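Local coordinates for probable zinc protease PqqL (Escherichia coli, PDB 6OFT), which probably acts as a zinc-dependent endopeptidase of the M16 family, the present chain being the first half of the periplasmic enzyme, at residues A[246-252]-A[433-439]; A[16-21]-A[196-202]; A[363-367]-A[401-406]. All blocks are in the same frame, centred on the assembly; numbering follows the deposited sequence.

From the N terminus, interaction 2 opens at residues 16-21 and closes a loop at 196-202, setting two strands side by side in the first, six-stranded mixed sheet; the predicted zinc-binding residues lie within that loop. Only afterwards does interaction 1 open, at 246-252, to be closed at 433-439, where a late strand joins the edge strand of the second, five-stranded sheet. Interaction 3, 363-367 with 401-406, is a short helix-to-helix closure lying wholly between the two ends of interaction 1. No loop crosses another. The centres of interactions 1 and 2 are 45 Å apart on opposite sides of the chain's centre, and none of the three contacts touches another.

Interaction 1. Residues A[246-252]-A[433-439]; sequences IINDKEN and EQMVNNE
The side-chain amide of Asn248 and the carboxylate of Glu439 are nearly coplanar, 4° apart: at the amide edge, ND2 of Asn248 donates to the syn lone pair of Glu439 OE2 at 3.3 Å, and Val436 CG2 lies over one face of the amide, 3.7 Å from Asn248 CG. These groups finish a parallel strand pair, 242-248 being the edge strand of a five-stranded mixed sheet beside 430-436. Lys250 NZ reaches the same Glu439 OE2 in a salt bridge of 3.2 Å. Ile247 grips its neighbour twice, its N bonding to Gln434 O at 2.7 Å and its O accepting from Val436 N at 2.9 Å. Helix 148-160 touches the Ile247 and Met435 side, helix 439-444 the Asn248 and Val436 side. Past the strands, Asp249 to Asn252 form a type I turn. Asn437 CG sits between its backbone N and carbonyl carbon (chi1 59°), bringing ND2 to Asn252 O at 2.8 Å, while OD1 accepts from Asn255. With a leucine in its place, Asn252 O would probably lose this donor and Asn255 its acceptor, leaving the turn less firmly tied. Met435 CE rests 3.5 Å from Asn252 ND2, which itself bonds to Thr152.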
loop_
_atom_site.group_PDB
_atom_site.type_symbol
_atom_site.label_atom_id
_atom_site.label_comp_id
_atom_site.label_asym_id
_atom_site.label_seq_id
_atom_site.Cartn_x
_atom_site.Cartn_y
_atom_site.Cartn_z
ATOM N N ILE A 246 -18.712 15.823 2.604
ATOM C CA ILE A 246 -18.535 16.620 1.391
ATOM C C ILE A 246 -17.164 17.258 1.535
ATOM O O ILE A 246 -16.895 17.906 2.552
ATOM C CB ILE A 246 -19.668 17.652 1.083
ATOM C CG1 ILE A 246 -21.055 16.972 0.919
ATOM C CG2 ILE A 246 -19.331 18.505 -0.170
ATOM C CD1 ILE A 246 -22.297 17.990 1.066
ATOM N N ILE A 247 -16.264 16.981 0.570
ATOM C CA ILE A 247 -14.911 17.534 0.565
ATOM C C ILE A 247 -14.915 18.711 -0.384
ATOM O O ILE A 247 -15.085 18.535 -1.591
ATOM C CB ILE A 247 -13.799 16.493 0.229
ATOM C CG1 ILE A 247 -13.850 15.294 1.204
ATOM C CG2 ILE A 247 -12.402 17.169 0.230
ATOM C CD1 ILE A 247 -12.978 14.162 0.870
ATOM N N ASN A 248 -14.768 19.916 0.169
ATOM C CA ASN A 248 -14.737 21.135 -0.618
ATOM C C ASN A 248 -13.288 21.653 -0.684
ATOM O O ASN A 248 -12.736 22.103 0.328
ATOM C CB ASN A 248 -15.700 22.185 -0.035
ATOM C CG ASN A 248 -16.030 23.342 -0.959
ATOM O OD1 ASN A 248 -15.220 23.784 -1.788
ATOM N ND2 ASN A 248 -17.238 23.871 -0.825
ATOM N N ASP A 249 -12.664 21.536 -1.869
ATOM C CA ASP A 249 -11.292 21.998 -2.112
ATOM C C ASP A 249 -11.192 22.527 -3.532
ATOM O O ASP A 249 -11.324 21.764 -4.490
ATOM C CB ASP A 249 -10.260 20.882 -1.851
ATOM C CG ASP A 249 -8.810 21.326 -1.645
ATOM O OD1 ASP A 249 -8.109 20.693 -0.835
ATOM O OD2 ASP A 249 -8.374 22.293 -2.317
ATOM N N LYS A 250 -10.954 23.841 -3.660
ATOM C CA LYS A 250 -10.865 24.557 -4.938
ATOM C C LYS A 250 -9.732 24.061 -5.832
ATOM O O LYS A 250 -9.827 24.196 -7.052
ATOM C CB LYS A 250 -10.786 26.081 -4.723
ATOM C CG LYS A 250 -11.920 26.639 -3.861
ATOM C CD LYS A 250 -12.580 27.874 -4.468
ATOM C CE LYS A 250 -13.579 28.513 -3.527
ATOM N NZ LYS A 250 -14.761 27.642 -3.268
ATOM N N GLU A 251 -8.700 23.431 -5.225
ATOM C CA GLU A 251 -7.516 22.887 -5.895
ATOM C C GLU A 251 -7.703 21.458 -6.427
ATOM O O GLU A 251 -6.883 21.010 -7.229
ATOM C CB GLU A 251 -6.268 22.991 -4.996
ATOM C CG GLU A 251 -5.807 24.428 -4.793
ATOM C CD GLU A 251 -4.384 24.656 -4.318
ATOM O OE1 GLU A 251 -3.698 23.676 -3.948
ATOM O OE2 GLU A 251 -3.956 25.833 -4.311
ATOM N N ASN A 252 -8.776 20.748 -5.997
ATOM C CA ASN A 252 -9.093 19.406 -6.494
ATOM C C ASN A 252 -9.632 19.545 -7.921
ATOM O O ASN A 252 -10.347 20.510 -8.211
ATOM C CB ASN A 252 -10.081 18.683 -5.570
ATOM C CG ASN A 252 -9.462 18.160 -4.293
ATOM O OD1 ASN A 252 -8.239 18.006 -4.167
ATOM N ND2 ASN A 252 -10.299 17.842 -3.317
ATOM N N GLU A 433 -19.575 9.977 0.114
ATOM C CA GLU A 433 -18.675 11.105 -0.011
ATOM C C GLU A 433 -18.813 11.826 -1.344
ATOM O O GLU A 433 -18.816 11.197 -2.395
ATOM C CB GLU A 433 -17.230 10.631 0.193
ATOM C CG GLU A 433 -16.197 11.741 0.206
ATOM C CD GLU A 433 -14.819 11.179 -0.046
ATOM O OE1 GLU A 433 -14.161 10.776 0.938
ATOM O OE2 GLU A 433 -14.414 11.099 -1.226
ATOM N N GLN A 434 -18.880 13.154 -1.287
ATOM C CA GLN A 434 -18.910 14.000 -2.469
ATOM C C GLN A 434 -17.711 14.917 -2.456
ATOM O O GLN A 434 -17.300 15.375 -1.397
ATOM C CB GLN A 434 -20.206 14.807 -2.570
ATOM C CG GLN A 434 -21.347 13.988 -3.172
ATOM C CD GLN A 434 -22.689 14.622 -2.959
ATOM O OE1 GLN A 434 -23.383 14.999 -3.903
ATOM N NE2 GLN A 434 -23.095 14.737 -1.713
ATOM N N MET A 435 -17.160 15.191 -3.636
ATOM C CA MET A 435 -16.013 16.077 -3.797
ATOM C C MET A 435 -16.428 17.220 -4.690
ATOM O O MET A 435 -17.016 16.985 -5.744
ATOM C CB MET A 435 -14.814 15.308 -4.359
ATOM C CG MET A 435 -14.153 14.435 -3.318
ATOM S SD MET A 435 -12.814 13.403 -3.949
ATOM C CE MET A 435 -11.544 14.681 -4.332
ATOM N N VAL A 436 -16.245 18.460 -4.199
ATOM C CA VAL A 436 -16.622 19.701 -4.893
ATOM C C VAL A 436 -15.433 20.678 -4.941
ATOM O O VAL A 436 -14.633 20.712 -4.003
ATOM C CB VAL A 436 -17.932 20.350 -4.368
ATOM C CG1 VAL A 436 -19.128 19.448 -4.638
ATOM C CG2 VAL A 436 -17.852 20.711 -2.883
ATOM N N ASN A 437 -15.289 21.423 -6.053
ATOM C CA ASN A 437 -14.151 22.344 -6.209
ATOM C C ASN A 437 -14.544 23.797 -6.520
ATOM O O ASN A 437 -13.675 24.638 -6.741
ATOM C CB ASN A 437 -13.141 21.805 -7.240
ATOM C CG ASN A 437 -13.670 21.560 -8.631
ATOM O OD1 ASN A 437 -14.772 21.980 -9.013
ATOM N ND2 ASN A 437 -12.876 20.865 -9.421
ATOM N N ASN A 438 -15.843 24.092 -6.521
ATOM C CA ASN A 438 -16.388 25.434 -6.747
ATOM C C ASN A 438 -17.730 25.520 -6.037
ATOM O O ASN A 438 -18.261 24.485 -5.614
ATOM C CB ASN A 438 -16.484 25.780 -8.246
ATOM C CG ASN A 438 -17.401 24.887 -9.041
ATOM O OD1 ASN A 438 -18.630 25.030 -9.008
ATOM N ND2 ASN A 438 -16.827 23.957 -9.784
ATOM N N GLU A 439 -18.280 26.738 -5.903
ATOM C CA GLU A 439 -19.544 26.938 -5.206
ATOM C C GLU A 439 -20.770 26.531 -6.037
ATOM O O GLU A 439 -21.837 26.355 -5.451
ATOM C CB GLU A 439 -19.661 28.367 -4.632
ATOM C CG GLU A 439 -18.753 28.597 -3.422
ATOM C CD GLU A 439 -18.701 27.470 -2.396
ATOM O OE1 GLU A 439 -19.689 27.307 -1.642
ATOM O OE2 GLU A 439 -17.680 26.741 -2.357
#

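Interaction 2. Residues A[16-21]-A[196-202]; sequences NGLRYM and PNNMTFI
Leu18 fills the tight side of this contact, forking over Met199 and Phe201: CD1 lies 3.8 Å from Met199 CB, and CD2 runs beside Phe201 CB. Its CG stands anti to the backbone N (chi1 -177°), which spreads the two methyls over these neighbours while CB faces Pro196 CB. Pro196 CB also presses on the carbonyl oxygen of Asn16 at 3.3 Å, and Asn16 OD1 holds Leu18 N in an Asx turn while its ND2 bonds to Leu220 O. Gly17 fits closely too, as a CB there would come within about 3.3 Å of Asn197 CB. From here the chains run on as parallel strands, 19-24 and 199-205, neighbours in the six-stranded mixed sheet of the first M16-type domain. Arg19 opens the ladder, its N bonding to Met199 O and its O accepting from Phe201 N, each at 2.9 Å. The looser, watered side belongs to the Arg19 side chain. A bend at chi3 (-83°) turns its guanidinium back toward Asn197, where NH2 makes only a weak bond to the carbonyl oxygen. Thr200 OG1, itself bonded to His39, stands 3.7 Å above one face, toward its rim. At the edge, NE donates to a water at 2.7 Å that also lies within bonding distance of Gly17 O and Met199 O; a second water, weakly held by NH2, donates to OD1 of Asn198, whose ND2 bonds to Thr40.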
loop_
_atom_site.group_PDB
_atom_site.type_symbol
_atom_site.label_atom_id
_atom_site.label_comp_id
_atom_site.label_asym_id
_atom_site.label_seq_id
_atom_site.Cartn_x
_atom_site.Cartn_y
_atom_site.Cartn_z
ATOM N N ASN A 16 21.854 -14.824 14.030
ATOM C CA ASN A 16 21.468 -13.677 14.859
ATOM C C ASN A 16 19.965 -13.310 14.723
ATOM O O ASN A 16 19.500 -12.413 15.412
ATOM C CB ASN A 16 22.388 -12.470 14.601
ATOM C CG ASN A 16 22.314 -11.887 13.214
ATOM O OD1 ASN A 16 21.390 -12.147 12.444
ATOM N ND2 ASN A 16 23.280 -11.062 12.876
ATOM N N GLY A 17 19.232 -13.996 13.842
ATOM C CA GLY A 17 17.804 -13.769 13.655
ATOM C C GLY A 17 17.394 -12.903 12.483
ATOM O O GLY A 17 16.191 -12.772 12.221
ATOM N N LEU A 18 18.373 -12.279 11.784
ATOM C CA LEU A 18 18.095 -11.434 10.625
ATOM C C LEU A 18 17.586 -12.312 9.480
ATOM O O LEU A 18 18.208 -13.325 9.175
ATOM C CB LEU A 18 19.349 -10.632 10.194
ATOM C CG LEU A 18 19.143 -9.659 9.010
ATOM C CD1 LEU A 18 19.632 -8.264 9.343
ATOM C CD2 LEU A 18 19.820 -10.182 7.737
ATOM N N ARG A 19 16.472 -11.917 8.848
ATOM C CA ARG A 19 15.908 -12.667 7.733
ATOM C C ARG A 19 16.418 -12.081 6.432
ATOM O O ARG A 19 16.783 -10.911 6.387
ATOM C CB ARG A 19 14.369 -12.620 7.759
ATOM C CG ARG A 19 13.693 -13.522 8.811
ATOM C CD ARG A 19 12.217 -13.146 8.960
ATOM N NE ARG A 19 12.045 -12.012 9.875
ATOM C CZ ARG A 19 10.907 -11.360 10.107
ATOM N NH1 ARG A 19 9.797 -11.694 9.455
ATOM N NH2 ARG A 19 10.874 -10.359 10.979
ATOM N N TYR A 20 16.461 -12.889 5.373
ATOM C CA TYR A 20 16.874 -12.396 4.056
ATOM C C TYR A 20 16.012 -12.994 2.977
ATOM O O TYR A 20 15.449 -14.079 3.157
ATOM C CB TYR A 20 18.370 -12.622 3.777
ATOM C CG TYR A 20 18.850 -14.036 4.035
ATOM C CD1 TYR A 20 18.732 -15.024 3.061
ATOM C CD2 TYR A 20 19.456 -14.378 5.238
ATOM C CE1 TYR A 20 19.141 -16.336 3.307
ATOM C CE2 TYR A 20 19.898 -15.676 5.482
ATOM C CZ TYR A 20 19.744 -16.652 4.512
ATOM O OH TYR A 20 20.201 -17.924 4.753
ATOM N N MET A 21 15.879 -12.269 1.862
ATOM C CA MET A 21 15.106 -12.678 0.693
ATOM C C MET A 21 15.906 -12.262 -0.506
ATOM O O MET A 21 16.271 -11.088 -0.629
ATOM C CB MET A 21 13.718 -12.021 0.652
ATOM C CG MET A 21 12.902 -12.222 1.899
ATOM S SD MET A 21 11.247 -11.590 1.653
ATOM C CE MET A 21 10.332 -13.104 1.773
ATOM N N PRO A 196 18.254 -7.522 15.061
ATOM C CA PRO A 196 18.170 -8.418 13.890
ATOM C C PRO A 196 16.890 -9.206 13.662
ATOM O O PRO A 196 16.509 -9.331 12.510
ATOM C CB PRO A 196 19.365 -9.365 14.080
ATOM C CG PRO A 196 20.345 -8.548 14.791
ATOM C CD PRO A 196 19.545 -7.709 15.758
ATOM N N ASN A 197 16.219 -9.704 14.710
ATOM C CA ASN A 197 15.000 -10.512 14.569
ATOM C C ASN A 197 13.768 -9.707 14.074
ATOM O O ASN A 197 12.723 -10.301 13.797
ATOM C CB ASN A 197 14.701 -11.263 15.878
ATOM C CG ASN A 197 14.165 -10.399 16.994
ATOM O OD1 ASN A 197 14.481 -9.212 17.113
ATOM N ND2 ASN A 197 13.342 -10.988 17.848
ATOM N N ASN A 198 13.899 -8.369 13.960
ATOM C CA ASN A 198 12.855 -7.490 13.460
ATOM C C ASN A 198 13.306 -6.930 12.095
ATOM O O ASN A 198 12.726 -5.960 11.600
ATOM C CB ASN A 198 12.582 -6.356 14.486
ATOM C CG ASN A 198 11.314 -5.580 14.239
ATOM O OD1 ASN A 198 10.279 -6.135 13.858
ATOM N ND2 ASN A 198 11.369 -4.273 14.432
ATOM N N MET A 199 14.321 -7.573 11.468
ATOM C CA MET A 199 14.870 -7.118 10.182
ATOM C C MET A 199 14.891 -8.169 9.093
ATOM O O MET A 199 15.163 -9.342 9.352
ATOM C CB MET A 199 16.307 -6.605 10.344
ATOM C CG MET A 199 16.428 -5.335 11.116
ATOM S SD MET A 199 18.170 -5.065 11.444
ATOM C CE MET A 199 18.061 -3.597 12.410
ATOM N N THR A 200 14.635 -7.711 7.858
ATOM C CA THR A 200 14.711 -8.505 6.643
ATOM C C THR A 200 15.542 -7.710 5.648
ATOM O O THR A 200 15.226 -6.548 5.379
ATOM C CB THR A 200 13.322 -8.844 6.087
ATOM O OG1 THR A 200 12.584 -9.561 7.085
ATOM C CG2 THR A 200 13.401 -9.669 4.812
ATOM N N PHE A 201 16.632 -8.318 5.151
ATOM C CA PHE A 201 17.476 -7.717 4.125
ATOM C C PHE A 201 17.026 -8.322 2.776
ATOM O O PHE A 201 17.011 -9.547 2.630
ATOM C CB PHE A 201 18.987 -7.972 4.398
ATOM C CG PHE A 201 19.840 -7.102 3.504
ATOM C CD1 PHE A 201 19.970 -5.743 3.752
ATOM C CD2 PHE A 201 20.476 -7.635 2.388
ATOM C CE1 PHE A 201 20.702 -4.923 2.886
ATOM C CE2 PHE A 201 21.225 -6.817 1.540
ATOM C CZ PHE A 201 21.325 -5.465 1.795
ATOM N N ILE A 202 16.615 -7.467 1.819
ATOM C CA ILE A 202 16.081 -7.872 0.509
ATOM C C ILE A 202 17.059 -7.568 -0.643
ATOM O O ILE A 202 17.463 -6.426 -0.818
ATOM C CB ILE A 202 14.672 -7.234 0.300
ATOM C CG1 ILE A 202 13.699 -7.627 1.447
ATOM C CG2 ILE A 202 14.080 -7.570 -1.082
ATOM C CD1 ILE A 202 12.442 -6.771 1.546
HETATM O O HOH W 1 14.167 -10.973 11.263
HETATM O O HOH W 2 9.400 -8.604 13.097
#

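Interaction 3. Residues A[363-367]-A[401-406]; sequences LTWLK and TYQLSK
Two antiparallel helices, 352-371 and 398-408, meet here near the protein surface; the axes of their short segments approach to 9.5 Å, their N-to-C directions 156° apart. Tyr402 supplies the broadest surface. A chi1 of 179° swings the ring away from its own backbone N and across to the other helix, into the notch between Leu363, Leu366 and Lys367. Lys367 covers one face of the ring: CA lies above it toward the rim, and CB makes an off-centre CH-pi contact, 4.1 Å from the centroid. Beyond CB, the lysine chain runs alongside the tyrosine in the same direction, passing CG and CD close to OH. Leu366 comes in at the ring edge, its CB 3.7 Å from Tyr402 CD1, and Leu363 O approaches Tyr402 CE1 to 3.4 Å. The two methyls of Leu366 fork over Thr401 and Ser405, one turn apart on the facing helix. Its CD1 lies 3.4 Å from Ser405 OG, and CD2 meets Thr401 CG2 at 3.8 Å. The serine hydroxyl facing this methyl donates to Thr401 O at 2.7 Å within its own helix. That carbonyl also accepts from Ser405 N, the two donors arriving from opposite faces of its plane; the bond to Thr401 O fixes the rotation of OG. Leu363 completes the contact at the other end: CD2 packs on Lys406 CG at 3.7 Å, the two side chains crossing at about a right angle. Trp409 touches both leucines, and Phe274 of helix 271-296 rests against Ser405. Apolar and CH-pi packing mainly carries the contact, through Leu363, Leu366 and Lys367 on one helix and Thr401, Tyr402, Ser405 and Lys406 on the other, the i, i+3, i+4 spacing by which packed alpha-helices present one side to each other, here in an antiparallel pair.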
loop_
_atom_site.group_PDB
_atom_site.type_symbol
_atom_site.label_atom_id
_atom_site.label_comp_id
_atom_site.label_asym_id
_atom_site.label_seq_id
_atom_site.Cartn_x
_atom_site.Cartn_y
_atom_site.Cartn_z
ATOM N N LEU A 363 -6.770 -14.289 -17.246
ATOM C CA LEU A 363 -5.923 -15.446 -17.526
ATOM C C LEU A 363 -5.002 -15.201 -18.723
ATOM O O LEU A 363 -3.865 -15.664 -18.701
ATOM C CB LEU A 363 -6.744 -16.726 -17.743
ATOM C CG LEU A 363 -7.440 -17.316 -16.506
ATOM C CD1 LEU A 363 -8.435 -18.390 -16.915
ATOM C CD2 LEU A 363 -6.430 -17.844 -15.476
ATOM N N THR A 364 -5.489 -14.474 -19.758
ATOM C CA THR A 364 -4.678 -14.114 -20.938
ATOM C C THR A 364 -3.485 -13.255 -20.467
ATOM O O THR A 364 -2.346 -13.517 -20.865
ATOM C CB THR A 364 -5.535 -13.396 -22.003
ATOM O OG1 THR A 364 -6.591 -14.261 -22.411
ATOM C CG2 THR A 364 -4.719 -12.960 -23.224
ATOM N N TRP A 365 -3.760 -12.256 -19.602
ATOM C CA TRP A 365 -2.759 -11.371 -19.015
ATOM C C TRP A 365 -1.771 -12.173 -18.161
ATOM O O TRP A 365 -0.561 -11.958 -18.253
ATOM C CB TRP A 365 -3.418 -10.271 -18.156
ATOM C CG TRP A 365 -2.438 -9.208 -17.742
ATOM C CD1 TRP A 365 -2.105 -8.089 -18.447
ATOM C CD2 TRP A 365 -1.582 -9.225 -16.586
ATOM N NE1 TRP A 365 -1.113 -7.393 -17.791
ATOM C CE2 TRP A 365 -0.783 -8.060 -16.640
ATOM C CE3 TRP A 365 -1.423 -10.102 -15.497
ATOM C CZ2 TRP A 365 0.172 -7.758 -15.657
ATOM C CZ3 TRP A 365 -0.475 -9.807 -14.528
ATOM C CH2 TRP A 365 0.307 -8.644 -14.610
ATOM N N LEU A 366 -2.297 -13.089 -17.328
ATOM C CA LEU A 366 -1.486 -13.912 -16.438
ATOM C C LEU A 366 -0.556 -14.822 -17.200
ATOM O O LEU A 366 0.613 -14.946 -16.812
ATOM C CB LEU A 366 -2.342 -14.683 -15.413
ATOM C CG LEU A 366 -2.984 -13.836 -14.325
ATOM C CD1 LEU A 366 -3.949 -14.642 -13.515
ATOM C CD2 LEU A 366 -1.931 -13.167 -13.422
ATOM N N LYS A 367 -1.053 -15.411 -18.311
ATOM C CA LYS A 367 -0.275 -16.276 -19.194
ATOM C C LYS A 367 0.857 -15.460 -19.846
ATOM O O LYS A 367 2.000 -15.924 -19.880
ATOM C CB LYS A 367 -1.168 -16.925 -20.268
ATOM C CG LYS A 367 -0.454 -17.995 -21.090
ATOM C CD LYS A 367 -1.271 -18.434 -22.299
ATOM C CE LYS A 367 -0.471 -19.292 -23.255
ATOM N NZ LYS A 367 -0.272 -20.672 -22.739
ATOM N N THR A 401 0.790 -18.056 -9.858
ATOM C CA THR A 401 -0.361 -17.142 -9.936
ATOM C C THR A 401 -1.287 -17.587 -11.071
ATOM O O THR A 401 -2.489 -17.702 -10.867
ATOM C CB THR A 401 0.111 -15.685 -10.074
ATOM O OG1 THR A 401 0.976 -15.380 -8.984
ATOM C CG2 THR A 401 -1.031 -14.697 -10.082
ATOM N N TYR A 402 -0.722 -17.883 -12.240
ATOM C CA TYR A 402 -1.472 -18.360 -13.403
ATOM C C TYR A 402 -2.196 -19.708 -13.154
ATOM O O TYR A 402 -3.400 -19.813 -13.429
ATOM C CB TYR A 402 -0.541 -18.427 -14.633
ATOM C CG TYR A 402 -1.221 -18.938 -15.884
ATOM C CD1 TYR A 402 -2.307 -18.264 -16.436
ATOM C CD2 TYR A 402 -0.765 -20.085 -16.528
ATOM C CE1 TYR A 402 -2.941 -18.733 -17.585
ATOM C CE2 TYR A 402 -1.390 -20.563 -17.681
ATOM C CZ TYR A 402 -2.481 -19.884 -18.202
ATOM O OH TYR A 402 -3.089 -20.329 -19.347
ATOM N N GLN A 403 -1.455 -20.736 -12.666
ATOM C CA GLN A 403 -1.979 -22.077 -12.354
ATOM C C GLN A 403 -3.061 -22.018 -11.253
ATOM O O GLN A 403 -4.131 -22.610 -11.423
ATOM C CB GLN A 403 -0.846 -23.027 -11.929
ATOM C CG GLN A 403 0.054 -23.511 -13.070
ATOM C CD GLN A 403 1.099 -24.538 -12.641
ATOM O OE1 GLN A 403 1.490 -25.421 -13.417
ATOM N NE2 GLN A 403 1.598 -24.448 -11.410
ATOM N N LEU A 404 -2.807 -21.268 -10.158
ATOM C CA LEU A 404 -3.768 -21.100 -9.055
ATOM C C LEU A 404 -5.058 -20.467 -9.531
ATOM O O LEU A 404 -6.117 -20.896 -9.099
ATOM C CB LEU A 404 -3.211 -20.218 -7.925
ATOM C CG LEU A 404 -2.414 -20.856 -6.810
ATOM C CD1 LEU A 404 -1.948 -19.788 -5.825
ATOM C CD2 LEU A 404 -3.212 -21.950 -6.073
ATOM N N SER A 405 -4.966 -19.410 -10.368
ATOM C CA SER A 405 -6.122 -18.699 -10.925
ATOM C C SER A 405 -6.944 -19.622 -11.809
ATOM O O SER A 405 -8.149 -19.700 -11.618
ATOM C CB SER A 405 -5.680 -17.473 -11.716
ATOM O OG SER A 405 -4.952 -16.584 -10.887
ATOM N N LYS A 406 -6.288 -20.359 -12.742
ATOM C CA LYS A 406 -6.928 -21.328 -13.641
ATOM C C LYS A 406 -7.717 -22.397 -12.864
ATOM O O LYS A 406 -8.785 -22.819 -13.311
ATOM C CB LYS A 406 -5.878 -22.020 -14.525
ATOM C CG LYS A 406 -5.788 -21.474 -15.942
ATOM C CD LYS A 406 -6.028 -22.559 -16.975
ATOM C CE LYS A 406 -5.763 -22.084 -18.384
ATOM N NZ LYS A 406 -6.078 -23.130 -19.395
#